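Local coordinates for protein polyhedrin (Uranotaenia sapphirina cypovirus, PDB 4ZQX) that forms the crystalline matrix of cypovirus polyhedra, the protein crystals that embed virus particles, and binds ATP, at residues V16-R21 with G156-K161; A25-V30 with V176-N181; Y105-V110 with Y225-L230; N109-K114 with N181-I186. All blocks are in the same frame, centred on the assembly; numbering follows the deposited sequence. Where two conformers were deposited one is given.

In the fold
The chain starts with helix 4-18. Its end and the turn after it meet 156-161 in contact 1, which closes a long loop back to the ATP pocket. Strand 27-34 comes next. Contact 2 packs its start against the end of strand 173-179 and so joins the six-stranded sheet to the three-stranded one. Strand 101-107 pairs with strands 27-34 and 160-166; contact 3 ties it to the chain after helix 214-225. Contact 4 leaves from the same place, 109-114, and ends at 181-186, sharing Asn181 with contact 2. Contact 4 nests within the span of contact 3. Every other pair of contacts crosses along the chain.

Contact 1: V16-R21 with G156-K161; sequences VNEAPR and GGRCEK. With ATP (adenosine-5'-triphosphate), chain B.
The carboxylate of Glu18 lies at the edge of the Arg158 guanidinium, and the two planes are only 14° apart. Arg158 and Arg21 each have an alternate conformer; in those described, Arg158 grips Glu18 end-on. NH1 and NH2 both bond to one oxygen, and the Arg158 NH1 to Glu18 OE2 distance is 3.1 Å. OE2 receives both through its syn lone pair. A weak bond runs from Arg158 NH2 to Glu18 OE1. The Glu18 chain bends at chi2 (-58°), which brings the carboxylate toward 156-161.

Glu18 OE1 also takes Arg21 NE, at 2.9 Å, from 29° out of the carboxylate plane. In these conformers Arg21 NH2 lies 3.2 Å from Arg158 NH2; both are donors and do not bond. The shared carboxylate probably offsets their like charges.

Asn17 lays its amide against the Gly156 peptide, with Asn17 CG 3.4 Å from Gly156 O. Gly156 has no side chain to stand in the way of Asn17. A water links the backbone O atoms of Asn17 and Gly157, donating to both.

The backbone N atoms of Gly156 and Arg158 bond to one gamma-phosphate oxygen of ATP; Arg158 N to O3G is 2.9 Å. Ser154 and Ser234 also bond to the nucleotide. The network joins the C-terminal part of helix 4-18 and the turn after it to the glycine-rich loop that binds the gamma-phosphate.

Contact 2: A25-V30 with V176-N181; sequences ANMELV and VIVPRN
Val176 starts the contact from strand 173-179. Its CG1 meets Leu29 CD2 tip to tip at 3.8 Å. Ile177 points away and packs on Thr203 of the third subunit. Val178 turns back to the contact. Its CG1 lies 4.0 Å from Met27 SD.

Met27 then reaches along the end of the strand. The chain bends at its last torsion (chi3 -74°), which puts the methyl over the backbone: Met27 CE is 3.3 Å from Val178 O. Met27 SD lies 3.7 Å from Pro179 O. Pro179 points away from the contact and packs on Glu199 of the third subunit.

Arg180 leaves the strand with its chain extended from CG to NE. Its NH1 donates to Ala25 O at 3.1 Å, and the donor lies in the carbonyl plane. NH1 also bonds to Pro48 O, and NH2 makes a weak bond to Arg21 O. Backbone carbonyls therefore hold this buried guanidinium.

The strand axes are 8.9 Å apart and nearly antiparallel, at 160°. That is too far for backbone pairing. Leu106 and Ile51 add to the apolar layer. This is face-to-face packing of two antiparallel sheets, a beta-sandwich core.

Contact 3: Y105-V110 with Y225-L230; sequences YLRGNV and YGMTML
Tyr105 carries a methionine across its ring and takes a backbone N-H on its hydroxyl. The first is a Met-aromatic contact with a CH-pi component. Met229 CG sits over one face, 3.9 Å from the Tyr105 ring centroid and 19° off the ring normal. Met229 SD is more oblique. The Met229 chain is extended beyond CG and crosses the tyrosine at about a right angle.

Tyr105 and Arg107 belong to strand 101-107 of the six-stranded antiparallel sheet. Their side chains face the irregular chain after helix 214-225. Met227 bends at both of its last torsions and sets its sulfur between them. Its SD is 3.9 Å from Tyr105 CB and equally far from Arg107 CB.

A water bridges Arg107 NE and Gly226 O. It accepts from NE at the guanidinium edge and donates to the carbonyl. Arg107 NH2 bonds to Ser154 O, next to the nucleotide. Leu230 itself touches ATP, so the segment runs from the helix end to the pocket.

The Tyr105 hydroxyl also pairs with Tyr164 OH and with a second water, which lies in the ring plane at its edge. Leu230 N donates to Tyr105 OH at 3.0 Å, almost straight at 176°.

Contact 4: N109-K114 with N181-I186; sequences NVDWNK and NMHNGI
Asn181 N donates to Asn109 O at 2.9 Å, and the bond is nearly straight at 171°. The donor is tilted from the carbonyl plane. It is the direct hydrogen bond between 109-114 and 181-186. Beside it, Asn181 CB rests on the same backbone, 3.5 Å from Val110 O. The Asn109 and Asn181 side chains cross at about a right angle.

The second direct meeting is at His183. Asp111 OD1 comes within 3.3 Å of His183 CE1, and Asn113 OD1 lies near the same carbon. The Asp111 carboxylate is turned 78° from the imidazole. A water joins them: it donates to Asp111 OD2 and lies 2.9 Å from His183 NE2. Another water donates to Val110 O and makes a weak bond with Asn181 ND2.

The next shell fixes these groups. Asn181 holds its CG anti to its own N (chi1 175°), and its OD1 accepts from His183 N at 2.8 Å. This is an Asx turn. It leads into a type I turn from Met182 to Gly185, closed by Gly185 N to Met182 O. Within 109-114, Asp111 OD1 takes a weak bond from Asn113 N, and Lys114 N bonds to Asp111 O. Asp111 also pairs through its backbone with Pro179, while Val110 packs on Val178.

Backbone bonds thus join the loops after strands 101-107 and 173-179. At the surface, a water bridges Asp111 OD2 and His183 NE2, while OD1 lies against CE1. The negative charge would probably favour a protonated His183.

Contact 1: V16-R21 with G156-K161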
# COMPACT_ATOMS: atom_id res chain seq x y z
N VAL A 16 -24.59 4.71 19.87
CA VAL A 16 -23.92 3.64 19.14
C VAL A 16 -24.45 3.55 17.72
O VAL A 16 -23.68 3.40 16.77
CB VAL A 16 -24.10 2.32 19.88
CG1 VAL A 16 -23.60 1.15 19.05
CG2 VAL A 16 -23.41 2.40 21.24
N ASN A 17 -25.77 3.63 17.57
CA ASN A 17 -26.40 3.53 16.26
C ASN A 17 -25.97 4.63 15.29
O ASN A 17 -25.78 4.36 14.11
CB ASN A 17 -27.92 3.57 16.40
CG ASN A 17 -28.47 2.32 17.05
OD1 ASN A 17 -27.81 1.28 17.09
ND2 ASN A 17 -29.70 2.40 17.54
N GLU A 18 -25.81 5.85 15.79
CA GLU A 18 -25.57 7.00 14.90
C GLU A 18 -24.10 7.38 14.72
O GLU A 18 -23.79 8.20 13.86
CB GLU A 18 -26.33 8.24 15.38
CG GLU A 18 -27.83 8.01 15.55
CD GLU A 18 -28.51 7.54 14.27
OE1 GLU A 18 -28.24 8.10 13.20
OE2 GLU A 18 -29.32 6.59 14.34
N ALA A 19 -23.21 6.79 15.51
CA ALA A 19 -21.79 7.16 15.49
C ALA A 19 -21.15 7.15 14.09
O ALA A 19 -20.34 8.01 13.78
CB ALA A 19 -20.98 6.27 16.43
N PRO A 20 -21.49 6.16 13.23
CA PRO A 20 -20.86 6.14 11.90
C PRO A 20 -21.18 7.34 11.00
O PRO A 20 -20.53 7.50 9.98
CB PRO A 20 -21.42 4.85 11.27
CG PRO A 20 -21.82 3.99 12.44
CD PRO A 20 -22.32 4.97 13.47
N ARG A 21 -22.15 8.16 11.36
CA ARG A 21 -22.48 9.32 10.55
C ARG A 21 -21.54 10.50 10.82
O ARG A 21 -21.52 11.47 10.06
CB ARG A 21 -23.94 9.73 10.78
CG ARG A 21 -24.90 8.61 10.43
CD ARG A 21 -26.36 8.96 10.63
NE ARG A 21 -27.18 7.76 10.52
CZ ARG A 21 -27.59 7.22 9.38
NH1 ARG A 21 -27.29 7.78 8.21
NH2 ARG A 21 -28.32 6.11 9.40
N GLY A 156 -29.91 -1.38 14.43
CA GLY A 156 -30.29 -0.03 14.81
C GLY A 156 -29.60 1.03 13.97
O GLY A 156 -30.00 2.20 14.00
N GLY A 157 -28.58 0.64 13.23
CA GLY A 157 -27.81 1.59 12.46
C GLY A 157 -28.44 1.97 11.12
O GLY A 157 -28.10 3.01 10.56
N ARG A 158 -29.36 1.15 10.63
CA ARG A 158 -29.94 1.35 9.31
C ARG A 158 -28.86 1.54 8.24
O ARG A 158 -29.00 2.40 7.36
CB ARG A 158 -30.87 2.57 9.30
CG ARG A 158 -31.86 2.59 10.47
CD ARG A 158 -32.72 3.86 10.50
NE ARG A 158 -31.96 5.11 10.54
CZ ARG A 158 -31.30 5.57 11.60
NH1 ARG A 158 -31.27 4.87 12.73
NH2 ARG A 158 -30.66 6.72 11.53
N CYS A 159 -27.77 0.78 8.32
CA CYS A 159 -26.62 1.09 7.49
C CYS A 159 -25.75 -0.07 7.03
O CYS A 159 -24.56 0.14 6.78
CB CYS A 159 -25.75 2.12 8.23
SG CYS A 159 -24.91 1.52 9.73
N GLU A 160 -26.31 -1.27 6.89
CA GLU A 160 -25.53 -2.37 6.31
C GLU A 160 -26.22 -2.93 5.06
O GLU A 160 -27.44 -3.16 5.06
CB GLU A 160 -25.28 -3.51 7.30
CG GLU A 160 -24.38 -4.60 6.69
CD GLU A 160 -24.18 -5.82 7.57
OE1 GLU A 160 -24.20 -5.69 8.80
OE2 GLU A 160 -23.99 -6.92 7.01
N LYS A 161 -25.42 -3.16 4.02
CA LYS A 161 -25.85 -3.87 2.83
C LYS A 161 -24.75 -4.80 2.37
O LYS A 161 -23.58 -4.61 2.73
CB LYS A 161 -26.18 -2.89 1.69
CG LYS A 161 -27.21 -1.84 2.04
CD LYS A 161 -27.60 -1.03 0.80
CE LYS A 161 -28.35 0.24 1.15
NZ LYS A 161 -29.66 -0.02 1.82
PG ATP B . -31.41 -1.81 10.78
O1G ATP B . -32.76 -1.74 10.12
O2G ATP B . -30.23 -1.98 9.84
O3G ATP B . -31.19 -0.75 11.84
PB ATP B . -32.58 -4.00 12.24
O1B ATP B . -31.93 -4.87 13.30
O2B ATP B . -33.65 -3.02 12.63
O3B ATP B . -31.35 -3.25 11.51
PA ATP B . -34.48 -5.06 10.29
O1A ATP B . -35.33 -6.13 10.93
O2A ATP B . -35.05 -3.66 10.11
O3A ATP B . -33.06 -5.02 11.07
O5' ATP B . -34.06 -5.61 8.82
C5' ATP B . -33.23 -4.84 7.94
C4' ATP B . -33.28 -5.48 6.57
O4' ATP B . -32.67 -6.78 6.61
C3' ATP B . -34.71 -5.71 6.08
O3' ATP B . -34.81 -5.27 4.73
C2' ATP B . -34.92 -7.20 6.15
O2' ATP B . -35.82 -7.74 5.17
C1' ATP B . -33.51 -7.74 5.97
N9 ATP B . -33.41 -9.09 6.57
C8 ATP B . -33.65 -9.43 7.86
N7 ATP B . -33.47 -10.76 8.05
C5 ATP B . -33.12 -11.28 6.86
C6 ATP B . -32.80 -12.62 6.36
N6 ATP B . -32.83 -13.64 7.25
N1 ATP B . -32.49 -12.78 5.05
C2 ATP B . -32.47 -11.72 4.21
N3 ATP B . -32.76 -10.47 4.60
C4 ATP B . -33.08 -10.19 5.89
O HOH W 1 -25.98 4.97 11.16

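Contact 2: A25-V30 with V176-N181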
# COMPACT_ATOMS: atom_id res chain seq x y z
N ALA A 25 -15.60 9.29 11.17
CA ALA A 25 -16.06 7.94 11.52
C ALA A 25 -15.89 7.06 10.30
O ALA A 25 -16.21 7.46 9.18
CB ALA A 25 -17.49 7.96 11.97
N ASN A 26 -15.37 5.85 10.51
CA ASN A 26 -15.12 4.96 9.38
C ASN A 26 -16.36 4.32 8.77
O ASN A 26 -17.26 3.89 9.47
CB ASN A 26 -14.17 3.84 9.80
CG ASN A 26 -12.74 4.28 9.89
OD1 ASN A 26 -12.29 5.12 9.13
ND2 ASN A 26 -12.01 3.69 10.82
N MET A 27 -16.36 4.22 7.44
CA MET A 27 -17.16 3.20 6.75
C MET A 27 -16.38 1.90 6.85
O MET A 27 -15.14 1.93 6.95
CB MET A 27 -17.37 3.56 5.28
CG MET A 27 -18.13 4.87 5.06
SD MET A 27 -18.09 5.37 3.32
CE MET A 27 -16.41 5.93 3.19
N GLU A 28 -17.09 0.78 6.84
CA GLU A 28 -16.47 -0.53 7.03
C GLU A 28 -16.73 -1.45 5.84
O GLU A 28 -17.86 -1.51 5.33
CB GLU A 28 -17.01 -1.21 8.29
CG GLU A 28 -16.98 -0.35 9.54
CD GLU A 28 -15.60 -0.11 10.11
OE1 GLU A 28 -14.67 -0.87 9.77
OE2 GLU A 28 -15.45 0.83 10.92
N LEU A 29 -15.70 -2.17 5.41
CA LEU A 29 -15.81 -3.16 4.33
C LEU A 29 -15.19 -4.48 4.79
O LEU A 29 -14.03 -4.52 5.20
CB LEU A 29 -15.09 -2.67 3.07
CG LEU A 29 -14.89 -3.66 1.92
CD1 LEU A 29 -16.21 -4.08 1.30
CD2 LEU A 29 -13.96 -3.08 0.86
N VAL A 30 -15.97 -5.55 4.77
CA VAL A 30 -15.44 -6.89 4.94
C VAL A 30 -15.74 -7.71 3.71
O VAL A 30 -16.89 -7.86 3.32
CB VAL A 30 -16.02 -7.60 6.16
CG1 VAL A 30 -15.49 -9.04 6.26
CG2 VAL A 30 -15.68 -6.84 7.43
N VAL A 176 -12.55 -2.40 -5.03
CA VAL A 176 -13.76 -1.87 -4.43
C VAL A 176 -13.48 -0.44 -4.03
O VAL A 176 -12.49 -0.16 -3.35
CB VAL A 176 -14.16 -2.69 -3.18
CG1 VAL A 176 -15.46 -2.15 -2.56
CG2 VAL A 176 -14.35 -4.12 -3.54
N ILE A 177 -14.33 0.47 -4.48
CA ILE A 177 -14.23 1.88 -4.13
C ILE A 177 -15.52 2.28 -3.44
O ILE A 177 -16.58 2.15 -4.05
CB ILE A 177 -14.04 2.74 -5.39
CG1 ILE A 177 -12.77 2.31 -6.13
CG2 ILE A 177 -13.92 4.23 -5.01
CD1 ILE A 177 -12.60 2.93 -7.50
N VAL A 178 -15.44 2.74 -2.20
CA VAL A 178 -16.62 3.04 -1.38
C VAL A 178 -16.57 4.48 -0.90
O VAL A 178 -15.90 4.78 0.10
CB VAL A 178 -16.70 2.14 -0.15
CG1 VAL A 178 -17.99 2.39 0.60
CG2 VAL A 178 -16.60 0.70 -0.55
N PRO A 179 -17.29 5.40 -1.59
CA PRO A 179 -17.25 6.81 -1.20
C PRO A 179 -18.27 7.14 -0.11
O PRO A 179 -19.31 6.48 -0.01
CB PRO A 179 -17.62 7.55 -2.50
CG PRO A 179 -17.95 6.53 -3.49
CD PRO A 179 -18.07 5.21 -2.81
N ARG A 180 -17.94 8.14 0.70
CA ARG A 180 -18.83 8.64 1.72
C ARG A 180 -20.09 9.33 1.16
O ARG A 180 -20.02 10.09 0.20
CB ARG A 180 -18.08 9.62 2.61
CG ARG A 180 -18.87 10.00 3.86
CD ARG A 180 -18.10 10.92 4.80
NE ARG A 180 -18.79 11.00 6.09
CZ ARG A 180 -18.63 10.13 7.10
NH1 ARG A 180 -17.79 9.09 7.02
NH2 ARG A 180 -19.33 10.30 8.20
N ASN A 181 -21.24 9.08 1.79
CA ASN A 181 -22.47 9.80 1.50
C ASN A 181 -22.34 11.32 1.81
O ASN A 181 -22.13 11.72 2.96
CB ASN A 181 -23.59 9.14 2.33
CG ASN A 181 -24.93 9.86 2.23
OD1 ASN A 181 -25.10 10.77 1.44
ND2 ASN A 181 -25.89 9.43 3.04

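Contact 3: Y105-V110 with Y225-L230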
# COMPACT_ATOMS: atom_id res chain seq x y z
N TYR A 105 -19.49 -7.12 2.43
CA TYR A 105 -20.29 -6.54 3.50
C TYR A 105 -19.87 -5.09 3.73
O TYR A 105 -18.72 -4.84 4.02
CB TYR A 105 -20.12 -7.36 4.77
CG TYR A 105 -20.76 -8.72 4.65
CD1 TYR A 105 -22.14 -8.87 4.76
CD2 TYR A 105 -20.01 -9.86 4.39
CE1 TYR A 105 -22.75 -10.10 4.63
CE2 TYR A 105 -20.61 -11.10 4.28
CZ TYR A 105 -21.99 -11.21 4.39
OH TYR A 105 -22.64 -12.42 4.27
N LEU A 106 -20.81 -4.16 3.55
CA LEU A 106 -20.53 -2.72 3.70
C LEU A 106 -21.37 -2.15 4.83
O LEU A 106 -22.58 -2.40 4.88
CB LEU A 106 -20.86 -1.96 2.41
CG LEU A 106 -19.93 -2.11 1.20
CD1 LEU A 106 -19.99 -3.51 0.60
CD2 LEU A 106 -20.28 -1.07 0.14
N ARG A 107 -20.75 -1.39 5.73
CA ARG A 107 -21.50 -0.85 6.86
C ARG A 107 -21.06 0.57 7.14
O ARG A 107 -19.88 0.82 7.34
CB ARG A 107 -21.31 -1.71 8.12
CG ARG A 107 -22.31 -1.40 9.24
CD ARG A 107 -21.87 -1.98 10.60
NE ARG A 107 -22.96 -1.94 11.58
CZ ARG A 107 -23.27 -0.90 12.33
NH1 ARG A 107 -22.55 0.22 12.27
NH2 ARG A 107 -24.30 -0.96 13.17
N GLY A 108 -22.01 1.48 7.20
CA GLY A 108 -21.71 2.86 7.54
C GLY A 108 -22.37 3.87 6.64
O GLY A 108 -23.38 3.58 5.97
N ASN A 109 -21.79 5.07 6.63
CA ASN A 109 -22.39 6.21 5.93
C ASN A 109 -21.97 6.25 4.46
O ASN A 109 -21.35 7.20 4.00
CB ASN A 109 -22.02 7.50 6.66
CG ASN A 109 -22.90 8.67 6.27
OD1 ASN A 109 -24.02 8.48 5.80
ND2 ASN A 109 -22.39 9.88 6.46
N VAL A 110 -22.36 5.20 3.73
CA VAL A 110 -21.94 4.96 2.36
C VAL A 110 -22.81 5.65 1.32
O VAL A 110 -24.01 5.75 1.47
CB VAL A 110 -21.94 3.44 2.08
CG1 VAL A 110 -21.64 3.11 0.59
CG2 VAL A 110 -20.98 2.72 3.03
N TYR A 225 -17.71 -8.35 16.44
CA TYR A 225 -17.56 -6.92 16.11
C TYR A 225 -18.83 -6.22 15.60
O TYR A 225 -18.86 -5.00 15.49
CB TYR A 225 -16.45 -6.74 15.08
CG TYR A 225 -15.06 -7.04 15.60
CD1 TYR A 225 -14.61 -6.52 16.81
CD2 TYR A 225 -14.19 -7.84 14.87
CE1 TYR A 225 -13.34 -6.79 17.27
CE2 TYR A 225 -12.90 -8.11 15.33
CZ TYR A 225 -12.49 -7.58 16.53
OH TYR A 225 -11.21 -7.84 16.99
N GLY A 226 -19.86 -6.99 15.29
CA GLY A 226 -21.13 -6.43 14.86
C GLY A 226 -21.27 -6.18 13.37
O GLY A 226 -21.77 -5.14 12.98
N MET A 227 -20.81 -7.12 12.56
CA MET A 227 -21.15 -7.17 11.14
C MET A 227 -22.06 -8.37 10.93
O MET A 227 -21.66 -9.50 11.17
CB MET A 227 -19.91 -7.34 10.26
CG MET A 227 -20.20 -7.23 8.75
SD MET A 227 -20.60 -5.54 8.22
CE MET A 227 -18.95 -4.88 7.97
N THR A 228 -23.29 -8.12 10.49
CA THR A 228 -24.22 -9.20 10.27
C THR A 228 -23.88 -9.90 8.96
O THR A 228 -23.61 -9.24 7.97
CB THR A 228 -25.66 -8.64 10.22
OG1 THR A 228 -25.92 -7.91 11.44
CG2 THR A 228 -26.67 -9.76 10.10
N MET A 229 -23.86 -11.23 8.96
CA MET A 229 -23.58 -11.98 7.73
C MET A 229 -24.72 -12.93 7.44
O MET A 229 -25.47 -13.31 8.34
CB MET A 229 -22.25 -12.73 7.86
CG MET A 229 -21.09 -11.79 7.99
SD MET A 229 -19.51 -12.63 7.99
CE MET A 229 -18.45 -11.22 8.09
N LEU A 230 -24.84 -13.31 6.17
CA LEU A 230 -25.92 -14.16 5.70
C LEU A 230 -25.32 -15.46 5.20
O LEU A 230 -24.35 -15.43 4.43
CB LEU A 230 -26.64 -13.46 4.55
CG LEU A 230 -27.99 -14.03 4.14
CD1 LEU A 230 -28.99 -13.79 5.24
CD2 LEU A 230 -28.47 -13.42 2.83
O HOH W 2 -21.38 -14.45 3.36
O HOH W 3 -24.18 -4.48 11.42

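Contact 4: N109-K114 with N181-I186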
# COMPACT_ATOMS: atom_id res chain seq x y z
N ASN A 109 -21.79 5.07 6.63
CA ASN A 109 -22.39 6.21 5.93
C ASN A 109 -21.97 6.25 4.46
O ASN A 109 -21.35 7.20 4.00
CB ASN A 109 -22.02 7.50 6.66
CG ASN A 109 -22.90 8.67 6.27
OD1 ASN A 109 -24.02 8.48 5.80
ND2 ASN A 109 -22.39 9.88 6.46
N VAL A 110 -22.36 5.20 3.73
CA VAL A 110 -21.94 4.96 2.36
C VAL A 110 -22.81 5.65 1.32
O VAL A 110 -24.01 5.75 1.47
CB VAL A 110 -21.94 3.44 2.08
CG1 VAL A 110 -21.64 3.11 0.59
CG2 VAL A 110 -20.98 2.72 3.03
N ASP A 111 -22.17 6.14 0.25
CA ASP A 111 -22.91 6.64 -0.90
C ASP A 111 -23.28 5.44 -1.76
O ASP A 111 -22.48 4.97 -2.60
CB ASP A 111 -22.07 7.63 -1.71
CG ASP A 111 -22.87 8.28 -2.84
OD1 ASP A 111 -23.97 7.78 -3.17
OD2 ASP A 111 -22.40 9.29 -3.39
N TRP A 112 -24.48 4.91 -1.55
CA TRP A 112 -24.91 3.70 -2.26
C TRP A 112 -25.08 3.92 -3.76
O TRP A 112 -25.08 2.96 -4.52
CB TRP A 112 -26.20 3.15 -1.65
CG TRP A 112 -26.09 2.94 -0.17
CD1 TRP A 112 -26.69 3.68 0.80
CD2 TRP A 112 -25.33 1.94 0.50
NE1 TRP A 112 -26.34 3.20 2.04
CE2 TRP A 112 -25.51 2.13 1.88
CE3 TRP A 112 -24.52 0.89 0.06
CZ2 TRP A 112 -24.90 1.32 2.84
CZ3 TRP A 112 -23.91 0.07 1.02
CH2 TRP A 112 -24.12 0.30 2.40
N ASN A 113 -25.23 5.17 -4.19
CA ASN A 113 -25.29 5.45 -5.61
C ASN A 113 -23.95 5.23 -6.33
O ASN A 113 -23.92 4.99 -7.55
CB ASN A 113 -25.72 6.90 -5.84
CG ASN A 113 -27.21 7.10 -5.68
OD1 ASN A 113 -27.71 7.28 -4.57
ND2 ASN A 113 -27.93 7.09 -6.81
N LYS A 114 -22.86 5.34 -5.59
CA LYS A 114 -21.54 5.42 -6.22
C LYS A 114 -20.56 4.34 -5.76
O LYS A 114 -19.44 4.27 -6.29
CB LYS A 114 -20.91 6.81 -5.98
CG LYS A 114 -21.65 7.99 -6.67
CD LYS A 114 -21.86 7.82 -8.18
CE LYS A 114 -20.58 7.67 -8.97
NZ LYS A 114 -19.85 8.95 -9.19
N ASN A 181 -21.24 9.08 1.79
CA ASN A 181 -22.47 9.80 1.50
C ASN A 181 -22.34 11.32 1.81
O ASN A 181 -22.13 11.72 2.96
CB ASN A 181 -23.59 9.14 2.33
CG ASN A 181 -24.93 9.86 2.23
OD1 ASN A 181 -25.10 10.77 1.44
ND2 ASN A 181 -25.89 9.43 3.04
N MET A 182 -22.49 12.15 0.78
CA MET A 182 -22.48 13.61 0.94
C MET A 182 -23.80 14.21 0.44
O MET A 182 -23.87 15.39 0.08
CB MET A 182 -21.28 14.24 0.22
CG MET A 182 -19.96 13.72 0.74
SD MET A 182 -18.55 14.62 0.05
CE MET A 182 -17.26 13.50 0.57
N HIS A 183 -24.86 13.39 0.45
CA HIS A 183 -26.17 13.84 -0.02
C HIS A 183 -26.82 14.87 0.91
O HIS A 183 -27.93 15.33 0.63
CB HIS A 183 -27.10 12.65 -0.24
CG HIS A 183 -26.69 11.76 -1.38
ND1 HIS A 183 -26.89 10.40 -1.38
CD2 HIS A 183 -26.08 12.05 -2.55
CE1 HIS A 183 -26.42 9.88 -2.50
NE2 HIS A 183 -25.92 10.86 -3.23
N ASN A 184 -26.17 15.22 2.01
CA ASN A 184 -26.62 16.35 2.83
C ASN A 184 -26.28 17.71 2.21
O ASN A 184 -26.57 18.75 2.78
CB ASN A 184 -26.12 16.23 4.29
CG ASN A 184 -24.62 16.42 4.43
OD1 ASN A 184 -23.88 16.43 3.45
ND2 ASN A 184 -24.16 16.55 5.66
N GLY A 185 -25.67 17.69 1.02
CA GLY A 185 -25.51 18.90 0.23
C GLY A 185 -24.19 19.63 0.39
O GLY A 185 -24.00 20.69 -0.22
N ILE A 186 -23.28 19.07 1.19
CA ILE A 186 -21.98 19.70 1.47
C ILE A 186 -20.82 18.90 0.86
O ILE A 186 -20.71 17.68 1.04
CB ILE A 186 -21.77 19.82 3.00
CG1 ILE A 186 -22.78 20.81 3.60
CG2 ILE A 186 -20.35 20.28 3.35
CD1 ILE A 186 -23.12 20.54 5.03
O HOH W 4 -25.72 6.27 3.48
O HOH W 5 -23.94 10.46 -5.27